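Local coordinates for formiminoglutamase (Trypanosoma cruzi, PDB 4MYK), which probably hydrolyses N-formimino-L-glutamate at a manganese centre, as an arginase-like metalloenzyme of the ureohydrolase family, at residues 97-109 / 123-136. The protein carries 1 engineered substitution. Numbering follows the deposited sequence.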
loop_
_atom_site.group_PDB
_atom_site.type_symbol
_atom_site.label_atom_id
_atom_site.label_comp_id
_atom_site.label_asym_id
_atom_site.label_seq_id
_atom_site.Cartn_x
_atom_site.Cartn_y
_atom_site.Cartn_z
ATOM N N ALA A 97 -5.436 -33.197 -16.429
ATOM C CA ALA A 97 -4.583 -32.507 -15.463
ATOM C C ALA A 97 -5.299 -32.381 -14.127
ATOM O O ALA A 97 -4.683 -32.449 -13.072
ATOM C CB ALA A 97 -4.193 -31.135 -15.986
ATOM N N HIS A 98 -6.608 -32.203 -14.180
ATOM C CA HIS A 98 -7.420 -32.173 -12.977
ATOM C C HIS A 98 -7.425 -33.511 -12.270
ATOM O O HIS A 98 -7.388 -33.585 -11.045
ATOM C CB HIS A 98 -8.850 -31.795 -13.333
ATOM C CG HIS A 98 -9.040 -30.329 -13.523
ATOM N ND1 HIS A 98 -9.789 -29.563 -12.661
ATOM C CD2 HIS A 98 -8.543 -29.479 -14.451
ATOM C CE1 HIS A 98 -9.765 -28.304 -13.063
ATOM N NE2 HIS A 98 -9.014 -28.226 -14.144
ATOM N N GLU A 99 -7.491 -34.572 -13.060
ATOM C CA GLU A 99 -7.526 -35.918 -12.514
ATOM C C GLU A 99 -6.204 -36.267 -11.866
ATOM O O GLU A 99 -6.174 -36.813 -10.772
ATOM C CB GLU A 99 -7.832 -36.926 -13.611
ATOM C CG GLU A 99 -9.192 -36.749 -14.257
ATOM C CD GLU A 99 -9.471 -37.854 -15.241
ATOM O OE1 GLU A 99 -9.144 -39.013 -14.917
ATOM O OE2 GLU A 99 -9.996 -37.569 -16.339
ATOM N N LYS A 100 -5.110 -35.949 -12.545
ATOM C CA LYS A 100 -3.785 -36.265 -12.026
ATOM C C LYS A 100 -3.446 -35.430 -10.796
ATOM O O LYS A 100 -2.717 -35.885 -9.911
ATOM C CB LYS A 100 -2.725 -36.038 -13.095
ATOM C CG LYS A 100 -2.968 -36.770 -14.382
ATOM C CD LYS A 100 -1.804 -36.525 -15.297
ATOM C CE LYS A 100 -0.509 -36.671 -14.519
ATOM N NZ LYS A 100 0.663 -36.908 -15.414
ATOM N N LEU A 101 -3.961 -34.201 -10.761
ATOM C CA LEU A 101 -3.823 -33.332 -9.594
ATOM C C LEU A 101 -4.538 -33.928 -8.377
ATOM O O LEU A 101 -3.926 -34.145 -7.344
ATOM C CB LEU A 101 -4.349 -31.916 -9.890
ATOM C CG LEU A 101 -4.456 -30.985 -8.672
ATOM C CD1 LEU A 101 -3.114 -30.887 -7.954
ATOM C CD2 LEU A 101 -4.971 -29.604 -9.044
ATOM N N GLU A 102 -5.830 -34.203 -8.503
ATOM C CA GLU A 102 -6.566 -34.836 -7.411
ATOM C C GLU A 102 -5.900 -36.141 -6.939
ATOM O O GLU A 102 -5.742 -36.388 -5.743
ATOM C CB GLU A 102 -8.011 -35.116 -7.828
ATOM C CG GLU A 102 -8.855 -35.799 -6.758
ATOM C CD GLU A 102 -10.216 -36.265 -7.280
ATOM O OE1 GLU A 102 -10.720 -35.669 -8.260
ATOM O OE2 GLU A 102 -10.777 -37.231 -6.707
ATOM N N SER A 103 -5.516 -36.978 -7.886
ATOM C CA SER A 103 -4.993 -38.284 -7.552
ATOM C C SER A 103 -3.714 -38.139 -6.740
ATOM O O SER A 103 -3.462 -38.899 -5.805
ATOM C CB SER A 103 -4.750 -39.076 -8.834
ATOM O OG SER A 103 -4.368 -40.407 -8.545
ATOM N N LYS A 104 -2.917 -37.144 -7.103
ATOM C CA LYS A 104 -1.630 -36.882 -6.465
ATOM C C LYS A 104 -1.776 -36.333 -5.055
ATOM O O LYS A 104 -1.116 -36.785 -4.143
ATOM C CB LYS A 104 -0.816 -35.899 -7.311
ATOM C CG LYS A 104 0.521 -35.511 -6.694
ATOM C CD LYS A 104 1.358 -36.727 -6.418
ATOM C CE LYS A 104 2.796 -36.342 -6.185
ATOM N NZ LYS A 104 3.688 -37.529 -6.290
ATOM N N VAL A 105 -2.632 -35.334 -4.890
ATOM C CA VAL A 105 -2.898 -34.780 -3.573
ATOM C C VAL A 105 -3.424 -35.866 -2.635
ATOM O O VAL A 105 -3.032 -35.931 -1.464
ATOM C CB VAL A 105 -3.908 -33.609 -3.650
ATOM C CG1 VAL A 105 -4.308 -33.142 -2.248
ATOM C CG2 VAL A 105 -3.322 -32.464 -4.457
ATOM N N PHE A 106 -4.303 -36.722 -3.151
ATOM C CA PHE A 106 -4.865 -37.804 -2.347
ATOM C C PHE A 106 -3.795 -38.742 -1.809
ATOM O O PHE A 106 -3.784 -39.065 -0.622
ATOM C CB PHE A 106 -5.882 -38.627 -3.124
ATOM C CG PHE A 106 -6.344 -39.845 -2.372
ATOM C CD1 PHE A 106 -7.271 -39.730 -1.345
ATOM C CD2 PHE A 106 -5.825 -41.097 -2.662
ATOM C CE1 PHE A 106 -7.685 -40.839 -0.634
ATOM C CE2 PHE A 106 -6.244 -42.212 -1.955
ATOM C CZ PHE A 106 -7.175 -42.079 -0.938
ATOM N N THR A 107 -2.902 -39.183 -2.689
ATOM C CA THR A 107 -1.812 -40.065 -2.285
ATOM C C THR A 107 -0.987 -39.457 -1.145
ATOM O O THR A 107 -0.737 -40.121 -0.143
ATOM C CB THR A 107 -0.919 -40.478 -3.489
ATOM O OG1 THR A 107 -0.197 -39.345 -3.982
ATOM C CG2 THR A 107 -1.770 -41.047 -4.612
ATOM N N VAL A 108 -0.593 -38.191 -1.283
ATOM C CA VAL A 108 0.134 -37.501 -0.210
ATOM C C VAL A 108 -0.696 -37.473 1.074
ATOM O O VAL A 108 -0.178 -37.702 2.168
ATOM C CB VAL A 108 0.547 -36.050 -0.595
ATOM C CG1 VAL A 108 1.185 -35.355 0.587
ATOM C CG2 VAL A 108 1.516 -36.063 -1.747
ATOM N N LEU A 109 -1.988 -37.196 0.913
ATOM C CA LEU A 109 -2.937 -37.184 2.023
ATOM C C LEU A 109 -3.044 -38.564 2.670
ATOM O O LEU A 109 -2.903 -38.709 3.884
ATOM C CB LEU A 109 -4.327 -36.743 1.546
ATOM C CG LEU A 109 -4.631 -35.265 1.292
ATOM C CD1 LEU A 109 -6.091 -35.113 0.875
ATOM C CD2 LEU A 109 -4.331 -34.445 2.534
ATOM N N ASP A 123 -9.311 -22.937 -10.244
ATOM C CA ASP A 123 -9.974 -24.192 -10.620
ATOM C C ASP A 123 -9.311 -25.450 -10.038
ATOM O O ASP A 123 -9.955 -26.490 -9.898
ATOM C CB ASP A 123 -10.121 -24.282 -12.137
ATOM C CG ASP A 123 -11.146 -23.289 -12.679
ATOM O OD1 ASP A 123 -11.420 -23.318 -13.899
ATOM O OD2 ASP A 123 -11.689 -22.483 -11.891
ATOM N N GLN A 124 -8.033 -25.331 -9.684
ATOM C CA GLN A 124 -7.294 -26.400 -9.030
ATOM C C GLN A 124 -7.963 -26.841 -7.722
ATOM O O GLN A 124 -7.759 -27.966 -7.265
ATOM C CB GLN A 124 -5.862 -25.934 -8.742
ATOM C CG GLN A 124 -5.746 -24.923 -7.591
ATOM C CD GLN A 124 -4.314 -24.519 -7.312
ATOM O OE1 GLN A 124 -3.383 -25.009 -7.947
ATOM N NE2 GLN A 124 -4.128 -23.618 -6.364
ATOM N N SER A 125 -8.753 -25.949 -7.126
ATOM C CA SER A 125 -9.333 -26.196 -5.814
ATOM C C SER A 125 -10.367 -27.306 -5.840
ATOM O O SER A 125 -10.579 -27.979 -4.835
ATOM C CB SER A 125 -9.963 -24.926 -5.267
ATOM O OG SER A 125 -9.057 -23.843 -5.354
ATOM N N ALA A 126 -11.015 -27.495 -6.988
ATOM C CA ALA A 126 -11.999 -28.563 -7.118
ATOM C C ALA A 126 -11.345 -29.946 -6.966
ATOM O O ALA A 126 -11.738 -30.721 -6.095
ATOM C CB ALA A 126 -12.767 -28.439 -8.425
ATOM N N PRO A 127 -10.326 -30.248 -7.796
ATOM C CA PRO A 127 -9.572 -31.500 -7.648
ATOM C C PRO A 127 -9.052 -31.681 -6.227
ATOM O O PRO A 127 -9.169 -32.755 -5.643
ATOM C CB PRO A 127 -8.388 -31.301 -8.597
ATOM C CG PRO A 127 -8.864 -30.347 -9.613
ATOM C CD PRO A 127 -9.826 -29.434 -8.923
ATOM N N ASN A 128 -8.460 -30.618 -5.692
ATOM C CA ASN A 128 -7.901 -30.611 -4.344
ATOM C C ASN A 128 -8.915 -30.971 -3.263
ATOM O O ASN A 128 -8.626 -31.753 -2.365
ATOM C CB ASN A 128 -7.297 -29.237 -4.047
ATOM C CG ASN A 128 -6.028 -28.982 -4.826
ATOM O OD1 ASN A 128 -5.438 -29.900 -5.389
ATOM N ND2 ASN A 128 -5.588 -27.733 -4.845
ATOM N N GLY A 129 -10.100 -30.386 -3.355
ATOM C CA GLY A 129 -11.170 -30.689 -2.428
ATOM C C GLY A 129 -11.667 -32.122 -2.522
ATOM O O GLY A 129 -11.951 -32.749 -1.501
ATOM N N ARG A 130 -11.791 -32.641 -3.742
ATOM C CA ARG A 130 -12.217 -34.029 -3.930
ATOM C C ARG A 130 -11.195 -35.011 -3.358
ATOM O O ARG A 130 -11.561 -36.028 -2.762
ATOM C CB ARG A 130 -12.498 -34.320 -5.404
ATOM C CG ARG A 130 -13.789 -33.697 -5.907
ATOM C CD ARG A 130 -14.146 -34.168 -7.301
ATOM N NE ARG A 130 -13.143 -33.792 -8.296
ATOM C CZ ARG A 130 -13.149 -32.643 -8.962
ATOM N NH1 ARG A 130 -14.101 -31.747 -8.721
ATOM N NH2 ARG A 130 -12.205 -32.392 -9.863
ATOM N N ALA A 131 -9.913 -34.701 -3.542
ATOM C CA ALA A 131 -8.838 -35.424 -2.860
ATOM C C ALA A 131 -9.074 -35.490 -1.344
ATOM O O ALA A 131 -8.794 -36.513 -0.710
ATOM C CB ALA A 131 -7.472 -34.793 -3.172
ATOM N N MET A 132 -9.591 -34.396 -0.777
ATOM C CA MET A 132 -9.913 -34.321 0.650
ATOM C C MET A 132 -11.130 -35.167 0.995
ATOM O O MET A 132 -11.124 -35.884 1.990
ATOM C CB MET A 132 -10.172 -32.876 1.096
ATOM C CG MET A 132 -8.932 -31.992 1.219
ATOM S SD MET A 132 -7.832 -32.347 2.609
ATOM C CE MET A 132 -8.888 -31.952 4.017
ATOM N N LEU A 133 -12.170 -35.066 0.172
ATOM C CA LEU A 133 -13.408 -35.810 0.392
ATOM C C LEU A 133 -13.214 -37.318 0.259
ATOM O O LEU A 133 -14.024 -38.098 0.763
ATOM C CB LEU A 133 -14.503 -35.349 -0.572
ATOM C CG LEU A 133 -14.949 -33.884 -0.503
ATOM C CD1 LEU A 133 -16.007 -33.603 -1.572
ATOM C CD2 LEU A 133 -15.462 -33.533 0.887
ATOM N N ARG A 134 -12.150 -37.721 -0.429
ATOM C CA ARG A 134 -11.809 -39.136 -0.536
ATOM C C ARG A 134 -11.015 -39.542 0.680
ATOM O O ARG A 134 -11.231 -40.609 1.248
ATOM C CB ARG A 134 -10.968 -39.421 -1.786
ATOM C CG ARG A 134 -11.733 -39.440 -3.099
ATOM C CD ARG A 134 -10.744 -39.540 -4.261
ATOM N NE ARG A 134 -9.885 -40.709 -4.105
ATOM C CZ ARG A 134 -8.712 -40.883 -4.707
ATOM N NH1 ARG A 134 -8.225 -39.957 -5.518
ATOM N NH2 ARG A 134 -8.017 -41.993 -4.484
ATOM N N ALA A 135 -10.080 -38.688 1.072
ATOM C CA ALA A 135 -9.179 -39.013 2.165
ATOM C C ALA A 135 -9.882 -39.052 3.529
ATOM O O ALA A 135 -9.535 -39.877 4.381
ATOM C CB ALA A 135 -7.987 -38.051 2.184
ATOM N N PHE A 136 -10.852 -38.161 3.737
ATOM C CA PHE A 136 -11.622 -38.131 4.981
ATOM C C PHE A 136 -13.102 -38.144 4.650
ATOM O O PHE A 136 -13.766 -37.107 4.672
ATOM C CB PHE A 136 -11.281 -36.901 5.814
ATOM C CG PHE A 136 -9.823 -36.557 5.799
ATOM C CD1 PHE A 136 -8.930 -37.245 6.599
ATOM C CD2 PHE A 136 -9.342 -35.554 4.968
ATOM C CE1 PHE A 136 -7.581 -36.934 6.579
ATOM C CE2 PHE A 136 -7.999 -35.242 4.939
ATOM C CZ PHE A 136 -7.114 -35.930 5.747
HETATM O O HOH W 1 -12.189 -30.259 -11.990
HETATM O O HOH W 2 -10.255 -25.454 -15.503
HETATM O O HOH W 3 -10.385 -34.314 -10.988
#
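Two neighbouring helices of the arginase/deacetylase α/β fold, 94-110 and 125-135, pack at -39° with their segment axes 7.9 Å apart, and Glu-102 and Ala-131 interlock as knobs into holes. Glu-102 lies among Pro-127, Arg-130, Ala-131 and Arg-134; with CG anti to the backbone N (chi1 179°), its extended chain carries the carboxylate across to both arginines. Its OE1 takes a hydrogen bond from Arg-130 NE at 3.1 Å, in the guanidinium plane but from above the carboxylate plane; OE2 makes a long salt bridge to Arg-134 NH1 (3.9 Å). The Arg-134 guanidinium stacks over one face of the Phe-106 ring, the planes 24° apart, a cation-pi contact with CZ 3.6 Å from the ring centroid. On the side facing the sheet, Ala-131 CB meets Val-105 CG1 at 3.7 Å, and Leu-109 CD1 touches Met-132 SD and Ala-135 CB. At the other end Pro-127 CG abuts His-98 ND1 (3.3 Å), while one water joins Arg-130 NH2 to Glu-102 OE1. Leu-101 CG and Val-105 CG2 both touch OD1 of Asn-128, and the ND2 of that residue hydrogen-bonds Asp-278 OD2. Both helices cover the parallel sheet: Leu-101 rests on strand 32-37, Val-105 on 114-119, Met-132 on 274-280, and Asp-123 follows the manganese ligand Asn-122.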